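Local coordinates for uncharacterized protein PF1083 (Pyrococcus furiosus, PDB 3NRN), which is of unknown function but binds adenosine monophosphate and, as an amine oxidase family member, is probably a flavin-dependent oxidoreductase, at residues G37-L42 / A190-L195; V147-A152 / V158-L163; T208-V213 / D226-S231. All blocks are in the same frame, centred on the assembly; numbering follows the deposited sequence.

Contact 1: residues G37-L42 / A190-L195; sequences GRFTNL and AVIDEL. With AMP (adenosine monophosphate), chain B.
F39 meets helix 188-200 through V191 and I192, the three side chains joining by apolar packing. The phenyl ring turns its edge to the helix. CE2 of F39 sits 3.7 Å from CB of V191, with both valine methyls close behind, while CD2 of F39 lies 3.9 Å from CD1 of I192. CG of F39 is anti to the backbone N (chi1 -166°), which swings the ring over to the helix; L10 of helix 10-21 also packs on it. Side chain on side chain, CB of T40 touches CG1 of I192 at 4.2 Å.

The second kind of contact is carbon against backbone. CG1 of I192 comes to 3.0 Å from F39 O, a tight approach, and CD1 of I192 is also near F39 O at 3.2 Å. The same loop is held from elsewhere by T51, whose hydroxyl bonds to T40 N and G37 O.

Polar contacts belong to the nucleotide. R38 N gives a nearly straight hydrogen bond to O3P of AMP (2.8 Å, 172°), and the same oxygen lies over one face of the R38 guanidinium, whose NH2 also forms a salt bridge with D379. The loop thus packs on a helix with F39 and holds a phosphate oxygen through the backbone N of R38. R38 binds AMP here; the G-G-R sequence is consistent with the segment that follows the Rossmann-type nucleotide motif in flavin amine oxidases.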
# COMPACT_ATOMS: atom_id res chain seq x y z
N GLY A 37 -5.92 3.89 10.45
CA GLY A 37 -5.42 4.86 9.49
C GLY A 37 -6.04 4.73 8.11
O GLY A 37 -7.26 4.75 7.95
N ARG A 38 -5.18 4.59 7.11
CA ARG A 38 -5.65 4.47 5.74
C ARG A 38 -5.83 3.03 5.27
O ARG A 38 -5.83 2.75 4.07
CB ARG A 38 -4.70 5.22 4.80
CG ARG A 38 -4.57 6.71 5.14
CD ARG A 38 -4.08 7.51 3.96
NE ARG A 38 -2.85 6.96 3.40
CZ ARG A 38 -1.67 6.99 4.01
NH1 ARG A 38 -1.56 7.56 5.20
NH2 ARG A 38 -0.61 6.45 3.44
N PHE A 39 -5.98 2.12 6.22
CA PHE A 39 -6.18 0.72 5.89
C PHE A 39 -7.31 0.12 6.73
O PHE A 39 -7.12 -0.88 7.41
CB PHE A 39 -4.89 -0.07 6.13
CG PHE A 39 -4.90 -1.44 5.52
CD1 PHE A 39 -4.77 -1.60 4.14
CD2 PHE A 39 -5.03 -2.58 6.31
CE1 PHE A 39 -4.76 -2.87 3.57
CE2 PHE A 39 -5.03 -3.85 5.75
CZ PHE A 39 -4.89 -3.99 4.37
N THR A 40 -8.49 0.74 6.68
CA THR A 40 -9.64 0.23 7.42
C THR A 40 -10.92 0.52 6.64
O THR A 40 -10.87 0.99 5.50
CB THR A 40 -9.71 0.85 8.84
OG1 THR A 40 -10.67 0.13 9.62
CG2 THR A 40 -10.10 2.31 8.79
N ASN A 41 -12.08 0.23 7.22
CA ASN A 41 -13.34 0.43 6.51
C ASN A 41 -14.03 1.77 6.70
O ASN A 41 -13.89 2.44 7.73
CB ASN A 41 -14.32 -0.69 6.86
CG ASN A 41 -13.90 -2.02 6.29
OD1 ASN A 41 -12.75 -2.18 5.85
ND2 ASN A 41 -14.81 -2.99 6.30
N LEU A 42 -14.79 2.16 5.68
CA LEU A 42 -15.52 3.41 5.69
C LEU A 42 -16.98 3.14 5.30
O LEU A 42 -17.32 3.13 4.12
CB LEU A 42 -14.91 4.40 4.70
CG LEU A 42 -15.64 5.74 4.53
CD1 LEU A 42 -15.52 6.58 5.80
CD2 LEU A 42 -15.06 6.49 3.35
N ALA A 190 -10.74 -6.05 8.51
CA ALA A 190 -10.54 -7.41 9.02
C ALA A 190 -9.12 -7.56 9.55
O ALA A 190 -8.89 -8.16 10.59
CB ALA A 190 -10.80 -8.43 7.91
N VAL A 191 -8.17 -6.98 8.83
CA VAL A 191 -6.78 -7.05 9.24
C VAL A 191 -6.55 -6.23 10.51
O VAL A 191 -5.88 -6.68 11.45
CB VAL A 191 -5.88 -6.52 8.12
CG1 VAL A 191 -4.46 -6.35 8.62
CG2 VAL A 191 -5.94 -7.48 6.95
N ILE A 192 -7.12 -5.04 10.54
CA ILE A 192 -6.98 -4.15 11.67
C ILE A 192 -7.53 -4.78 12.95
O ILE A 192 -6.90 -4.71 14.00
CB ILE A 192 -7.71 -2.82 11.42
CG1 ILE A 192 -7.17 -2.17 10.14
CG2 ILE A 192 -7.56 -1.91 12.63
CD1 ILE A 192 -5.68 -1.87 10.14
N ASP A 193 -8.71 -5.40 12.85
CA ASP A 193 -9.33 -6.03 14.01
C ASP A 193 -8.45 -7.14 14.59
O ASP A 193 -8.33 -7.29 15.80
CB ASP A 193 -10.71 -6.59 13.65
CG ASP A 193 -11.73 -5.50 13.34
OD1 ASP A 193 -11.62 -4.39 13.90
OD2 ASP A 193 -12.65 -5.76 12.54
N GLU A 194 -7.82 -7.91 13.71
CA GLU A 194 -6.94 -8.98 14.16
C GLU A 194 -5.66 -8.47 14.82
O GLU A 194 -5.23 -9.01 15.83
CB GLU A 194 -6.60 -9.91 12.99
CG GLU A 194 -7.67 -10.97 12.73
CD GLU A 194 -7.79 -11.95 13.90
OE1 GLU A 194 -6.98 -12.90 13.97
OE2 GLU A 194 -8.68 -11.76 14.75
N LEU A 195 -5.07 -7.41 14.27
CA LEU A 195 -3.85 -6.87 14.86
C LEU A 195 -4.15 -6.27 16.24
O LEU A 195 -3.35 -6.38 17.16
CB LEU A 195 -3.22 -5.80 13.94
CG LEU A 195 -2.72 -6.32 12.58
CD1 LEU A 195 -2.17 -5.17 11.75
CD2 LEU A 195 -1.65 -7.40 12.79
P AMP B . -1.43 5.68 8.20
O1P AMP B . -0.08 5.05 8.48
O2P AMP B . -1.22 7.02 7.50
O3P AMP B . -2.43 4.76 7.62
O5' AMP B . -1.83 6.06 9.70
C5' AMP B . -0.87 6.71 10.54
C4' AMP B . -1.66 6.95 11.83
O4' AMP B . -1.03 7.92 12.66
C3' AMP B . -3.09 7.42 11.61
O3' AMP B . -3.89 6.47 12.33
C2' AMP B . -3.09 8.82 12.26
O2' AMP B . -4.32 9.25 12.87
C1' AMP B . -2.02 8.63 13.33
N9 AMP B . -1.28 9.85 13.71
C8 AMP B . -0.85 10.85 12.89
N7 AMP B . -0.13 11.75 13.61
C5 AMP B . -0.05 11.29 14.87
C6 AMP B . 0.56 11.79 16.11
N6 AMP B . 1.23 12.97 16.08
N1 AMP B . 0.41 11.02 17.21
C2 AMP B . -0.25 9.81 17.17
N3 AMP B . -0.89 9.31 16.08
C4 AMP B . -0.81 10.03 14.93

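Contact 2: residues V147-A152 / V158-L163; sequences VLESFA and VSLSDL
E149 reaches from helix 142-156 to S159 and L160. From CB the chain leaves with CG anti to the backbone N (chi1 -176°), and the bend at chi2 (80°) turns the carboxylate onto the 158-163 loop. CD arrives 3.7 Å from L160 N. At the tip the two oxygens part company. OE2 takes the hydrogen bond from L160 N at 3.0 Å, but the donor stands well above the carboxylate plane, 53° out of it; OE2 also lies 3.2 Å from CB of L160. OE1, with CB of S159 close beside it, receives only a weak bond from S159 OG at 3.1 Å; the stronger partner of that hydroxyl is K322 NZ, whose ion pair with E149 is long and weak.

A water bridges the two backbones, donating to E149 O at 2.5 Å and to V158 O at 2.7 Å. V158 N makes a weak bond to A152 O. Within the loop, OD2 of D162 accepts from S159 N with its anti lone pair.

The apolar part joins L148 and A152, one helical turn apart, to L160 and L163: CB of L148 rests on CD2 of L160 at 3.6 Å, and CB of A152 on CD1 of L163 at 4.0 Å and on CD1 of L160. The loop after helix 142-156, with its 3-10 segment 160-162, is packed between helices: L148 and L160 also touch helix 130-137, L163 bonds to A130 through its backbone, and F151 leans on helix 165-178, which follows the loop.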
# COMPACT_ATOMS: atom_id res chain seq x y z
N VAL A 147 0.14 -0.34 -21.25
CA VAL A 147 -0.23 -1.19 -20.13
C VAL A 147 0.71 -0.97 -18.94
O VAL A 147 0.27 -0.91 -17.80
CB VAL A 147 -0.21 -2.68 -20.52
CG1 VAL A 147 -0.32 -3.57 -19.26
CG2 VAL A 147 -1.36 -2.99 -21.46
N LEU A 148 2.01 -0.84 -19.22
CA LEU A 148 2.99 -0.63 -18.16
C LEU A 148 2.81 0.73 -17.51
O LEU A 148 3.19 0.92 -16.36
CB LEU A 148 4.42 -0.77 -18.69
CG LEU A 148 4.88 -2.19 -19.02
CD1 LEU A 148 6.31 -2.17 -19.53
CD2 LEU A 148 4.78 -3.06 -17.78
N GLU A 149 2.22 1.67 -18.26
CA GLU A 149 1.95 3.01 -17.74
C GLU A 149 0.80 2.90 -16.74
O GLU A 149 0.78 3.59 -15.73
CB GLU A 149 1.57 3.95 -18.88
CG GLU A 149 1.37 5.41 -18.46
CD GLU A 149 2.67 6.18 -18.30
OE1 GLU A 149 2.61 7.39 -17.99
OE2 GLU A 149 3.76 5.58 -18.48
N SER A 150 -0.16 2.02 -17.04
CA SER A 150 -1.28 1.81 -16.14
C SER A 150 -0.76 1.12 -14.87
O SER A 150 -1.14 1.47 -13.76
CB SER A 150 -2.36 0.96 -16.80
OG SER A 150 -2.98 1.67 -17.84
N PHE A 151 0.11 0.14 -15.06
CA PHE A 151 0.69 -0.57 -13.93
C PHE A 151 1.39 0.42 -13.00
O PHE A 151 1.17 0.41 -11.79
CB PHE A 151 1.70 -1.61 -14.42
CG PHE A 151 2.44 -2.29 -13.30
CD1 PHE A 151 1.79 -3.19 -12.46
CD2 PHE A 151 3.77 -1.99 -13.05
CE1 PHE A 151 2.46 -3.78 -11.39
CE2 PHE A 151 4.45 -2.57 -11.98
CZ PHE A 151 3.79 -3.46 -11.15
N ALA A 152 2.23 1.28 -13.58
CA ALA A 152 2.96 2.28 -12.81
C ALA A 152 2.01 3.23 -12.09
O ALA A 152 2.25 3.61 -10.94
CB ALA A 152 3.91 3.07 -13.74
N VAL A 158 2.63 6.86 -10.35
CA VAL A 158 3.53 7.68 -11.15
C VAL A 158 3.54 7.15 -12.57
O VAL A 158 2.96 6.09 -12.85
CB VAL A 158 4.99 7.66 -10.63
CG1 VAL A 158 5.04 8.16 -9.19
CG2 VAL A 158 5.55 6.26 -10.72
N SER A 159 4.16 7.90 -13.47
CA SER A 159 4.26 7.48 -14.86
C SER A 159 5.47 6.57 -14.97
O SER A 159 6.38 6.62 -14.15
CB SER A 159 4.45 8.70 -15.78
OG SER A 159 3.28 9.50 -15.79
N LEU A 160 5.47 5.73 -16.00
CA LEU A 160 6.56 4.79 -16.21
C LEU A 160 7.91 5.51 -16.23
O LEU A 160 8.90 5.01 -15.68
CB LEU A 160 6.34 4.04 -17.53
CG LEU A 160 7.07 2.71 -17.69
CD1 LEU A 160 6.82 1.82 -16.49
CD2 LEU A 160 6.59 2.03 -18.96
N SER A 161 7.96 6.69 -16.84
CA SER A 161 9.20 7.45 -16.90
C SER A 161 9.65 7.94 -15.52
O SER A 161 10.78 8.39 -15.36
CB SER A 161 9.05 8.65 -17.86
OG SER A 161 7.98 9.50 -17.48
N ASP A 162 8.77 7.83 -14.53
CA ASP A 162 9.12 8.26 -13.17
C ASP A 162 9.78 7.15 -12.36
O ASP A 162 10.28 7.38 -11.26
CB ASP A 162 7.88 8.75 -12.43
CG ASP A 162 7.37 10.08 -12.96
OD1 ASP A 162 8.20 11.00 -13.14
OD2 ASP A 162 6.16 10.21 -13.20
N LEU A 163 9.78 5.94 -12.90
CA LEU A 163 10.41 4.80 -12.23
C LEU A 163 11.75 4.51 -12.90
O LEU A 163 11.91 4.75 -14.09
CB LEU A 163 9.52 3.55 -12.34
CG LEU A 163 8.20 3.49 -11.56
CD1 LEU A 163 7.41 2.28 -12.01
CD2 LEU A 163 8.49 3.41 -10.06
O HOH W 1 1.23 5.95 -14.90

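Contact 3: residues T208-V213 / D226-S231; sequences TRKEVV and DNEEYS. With AMP (adenosine monophosphate), chain B.
K210 points its ammonium group at D226 and E228, and its side chain crosses each of theirs at about a right angle. The lysine bends at chi2 (-62°) to bring NZ across to the two acids. NZ lies 2.8 Å from OD2 of D226, on the syn side and 24° out of the carboxylate plane; it is modelled 2.5 Å from OE1 of E228, a length so short that it is doubtful. Both are salt bridges, so one ammonium joins two carboxylates, which would probably keep both acids ionised. OH of Y230 lies 4.2 Å from CD of K210.

The other oxygen of D226 is occupied too: OD1 accepts from a water at 2.6 Å and is hydrogen-bonded to T224 OG1. That water accepts from E211 N at 3.0 Å, carrying the link back to 208-213.

Further along 208-213, V212 reads the adenine. V212 N donates to N1 of AMP at 3.1 Å, and N6 of AMP returns a bond to V212 O. This paired backbone recognition of an adenine edge is as in the FAD sites of related Rossmann-type flavoproteins, with the salt-bridge network of K210, D226 and E228 lying at the surface, on K210 two residues before V212.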
# COMPACT_ATOMS: atom_id res chain seq x y z
N THR A 208 -6.36 5.74 22.16
CA THR A 208 -6.85 6.67 21.15
C THR A 208 -6.94 8.08 21.73
O THR A 208 -6.93 8.27 22.95
CB THR A 208 -8.23 6.25 20.62
OG1 THR A 208 -9.12 6.03 21.72
CG2 THR A 208 -8.12 4.99 19.78
N ARG A 209 -7.04 9.06 20.84
CA ARG A 209 -7.11 10.46 21.24
C ARG A 209 -5.84 10.87 21.99
O ARG A 209 -5.88 11.68 22.91
CB ARG A 209 -8.34 10.72 22.11
CG ARG A 209 -9.66 10.60 21.35
CD ARG A 209 -10.81 11.23 22.13
NE ARG A 209 -12.07 11.20 21.39
CZ ARG A 209 -12.82 10.11 21.21
NH1 ARG A 209 -12.44 8.95 21.74
NH2 ARG A 209 -13.94 10.18 20.51
N LYS A 210 -4.71 10.28 21.59
CA LYS A 210 -3.42 10.60 22.18
C LYS A 210 -2.55 11.12 21.05
O LYS A 210 -2.01 10.35 20.26
CB LYS A 210 -2.78 9.36 22.80
CG LYS A 210 -3.52 8.81 24.00
CD LYS A 210 -3.56 9.82 25.13
CE LYS A 210 -4.54 9.38 26.20
NZ LYS A 210 -4.79 10.47 27.19
N GLU A 211 -2.43 12.44 20.97
CA GLU A 211 -1.63 13.06 19.93
C GLU A 211 -0.22 13.29 20.42
O GLU A 211 0.00 14.07 21.34
CB GLU A 211 -2.24 14.40 19.53
CG GLU A 211 -1.51 15.07 18.38
CD GLU A 211 -1.95 16.50 18.17
OE1 GLU A 211 -3.14 16.79 18.43
OE2 GLU A 211 -1.12 17.33 17.75
N VAL A 212 0.74 12.61 19.80
CA VAL A 212 2.13 12.80 20.19
C VAL A 212 2.63 14.14 19.67
O VAL A 212 2.39 14.50 18.52
CB VAL A 212 3.02 11.67 19.63
CG1 VAL A 212 4.49 11.92 20.01
CG2 VAL A 212 2.56 10.34 20.18
N VAL A 213 3.31 14.90 20.53
CA VAL A 213 3.83 16.20 20.12
C VAL A 213 5.35 16.25 20.23
O VAL A 213 5.98 17.20 19.77
CB VAL A 213 3.23 17.34 20.96
CG1 VAL A 213 1.71 17.32 20.85
CG2 VAL A 213 3.65 17.21 22.41
N ASP A 226 -1.85 16.26 25.57
CA ASP A 226 -2.46 16.37 26.89
C ASP A 226 -1.50 16.13 28.06
O ASP A 226 -1.92 15.80 29.17
CB ASP A 226 -3.68 15.45 26.99
CG ASP A 226 -3.33 13.99 26.75
OD1 ASP A 226 -2.58 13.70 25.81
OD2 ASP A 226 -3.83 13.13 27.51
N ASN A 227 -0.21 16.31 27.80
CA ASN A 227 0.86 16.16 28.80
C ASN A 227 1.14 14.80 29.42
O ASN A 227 1.65 14.73 30.54
CB ASN A 227 0.65 17.17 29.94
CG ASN A 227 0.79 18.61 29.48
OD1 ASN A 227 1.43 18.90 28.48
ND2 ASN A 227 0.20 19.52 30.25
N GLU A 228 0.81 13.71 28.74
CA GLU A 228 1.12 12.41 29.33
C GLU A 228 2.53 12.00 28.92
O GLU A 228 2.98 12.34 27.82
CB GLU A 228 0.11 11.35 28.90
CG GLU A 228 -1.23 11.52 29.57
CD GLU A 228 -2.15 10.36 29.34
OE1 GLU A 228 -2.56 10.15 28.18
OE2 GLU A 228 -2.45 9.64 30.32
N GLU A 229 3.23 11.30 29.81
CA GLU A 229 4.60 10.85 29.57
C GLU A 229 4.72 9.35 29.41
O GLU A 229 4.20 8.59 30.23
CB GLU A 229 5.52 11.26 30.73
CG GLU A 229 5.52 12.73 31.01
CD GLU A 229 5.31 13.52 29.75
OE1 GLU A 229 5.80 13.05 28.70
OE2 GLU A 229 4.68 14.60 29.81
N TYR A 230 5.43 8.93 28.36
CA TYR A 230 5.64 7.51 28.08
C TYR A 230 7.11 7.30 27.74
O TYR A 230 7.56 7.72 26.67
CB TYR A 230 4.79 7.07 26.88
CG TYR A 230 3.31 7.29 27.08
CD1 TYR A 230 2.53 6.34 27.74
CD2 TYR A 230 2.70 8.46 26.62
CE1 TYR A 230 1.17 6.55 27.93
CE2 TYR A 230 1.35 8.67 26.81
CZ TYR A 230 0.58 7.71 27.46
OH TYR A 230 -0.77 7.93 27.64
N SER A 231 7.86 6.68 28.64
CA SER A 231 9.27 6.41 28.39
C SER A 231 9.37 5.18 27.47
O SER A 231 8.48 4.34 27.47
CB SER A 231 9.99 6.14 29.71
OG SER A 231 9.34 5.11 30.43
P AMP B . -1.43 5.68 8.20
O1P AMP B . -0.08 5.05 8.48
O2P AMP B . -1.22 7.02 7.50
O3P AMP B . -2.43 4.76 7.62
O5' AMP B . -1.83 6.06 9.70
C5' AMP B . -0.87 6.71 10.54
C4' AMP B . -1.66 6.95 11.83
O4' AMP B . -1.03 7.92 12.66
C3' AMP B . -3.09 7.42 11.61
O3' AMP B . -3.89 6.47 12.33
C2' AMP B . -3.09 8.82 12.26
O2' AMP B . -4.32 9.25 12.87
C1' AMP B . -2.02 8.63 13.33
N9 AMP B . -1.28 9.85 13.71
C8 AMP B . -0.85 10.85 12.89
N7 AMP B . -0.13 11.75 13.61
C5 AMP B . -0.05 11.29 14.87
C6 AMP B . 0.56 11.79 16.11
N6 AMP B . 1.23 12.97 16.08
N1 AMP B . 0.41 11.02 17.21
C2 AMP B . -0.25 9.81 17.17
N3 AMP B . -0.89 9.31 16.08
C4 AMP B . -0.81 10.03 14.93
O HOH W 2 -3.31 13.99 23.38

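Overall arrangement
The chain runs first through the nucleotide-binding strands 2-6 and 25-29 and reaches 37-42, where contact 1 opens a long loop that closes only at helix 188-200. Contact 2 is nested inside that loop, a short local turn between helix 142-156 and helix 165-178, on the other side of the chain's centre about 28 Å away (centre to centre). After contact 1 has closed, contact 3 follows in series, tying the loop leading into strand 212-216 to the turn leading into strand 229-231, the two edge strands of the three-stranded sheet. Contacts 1 and 3 do not touch, yet both reach AMP, one at the phosphate and the other at the adenine; contact 2 lies in the helical part far from it.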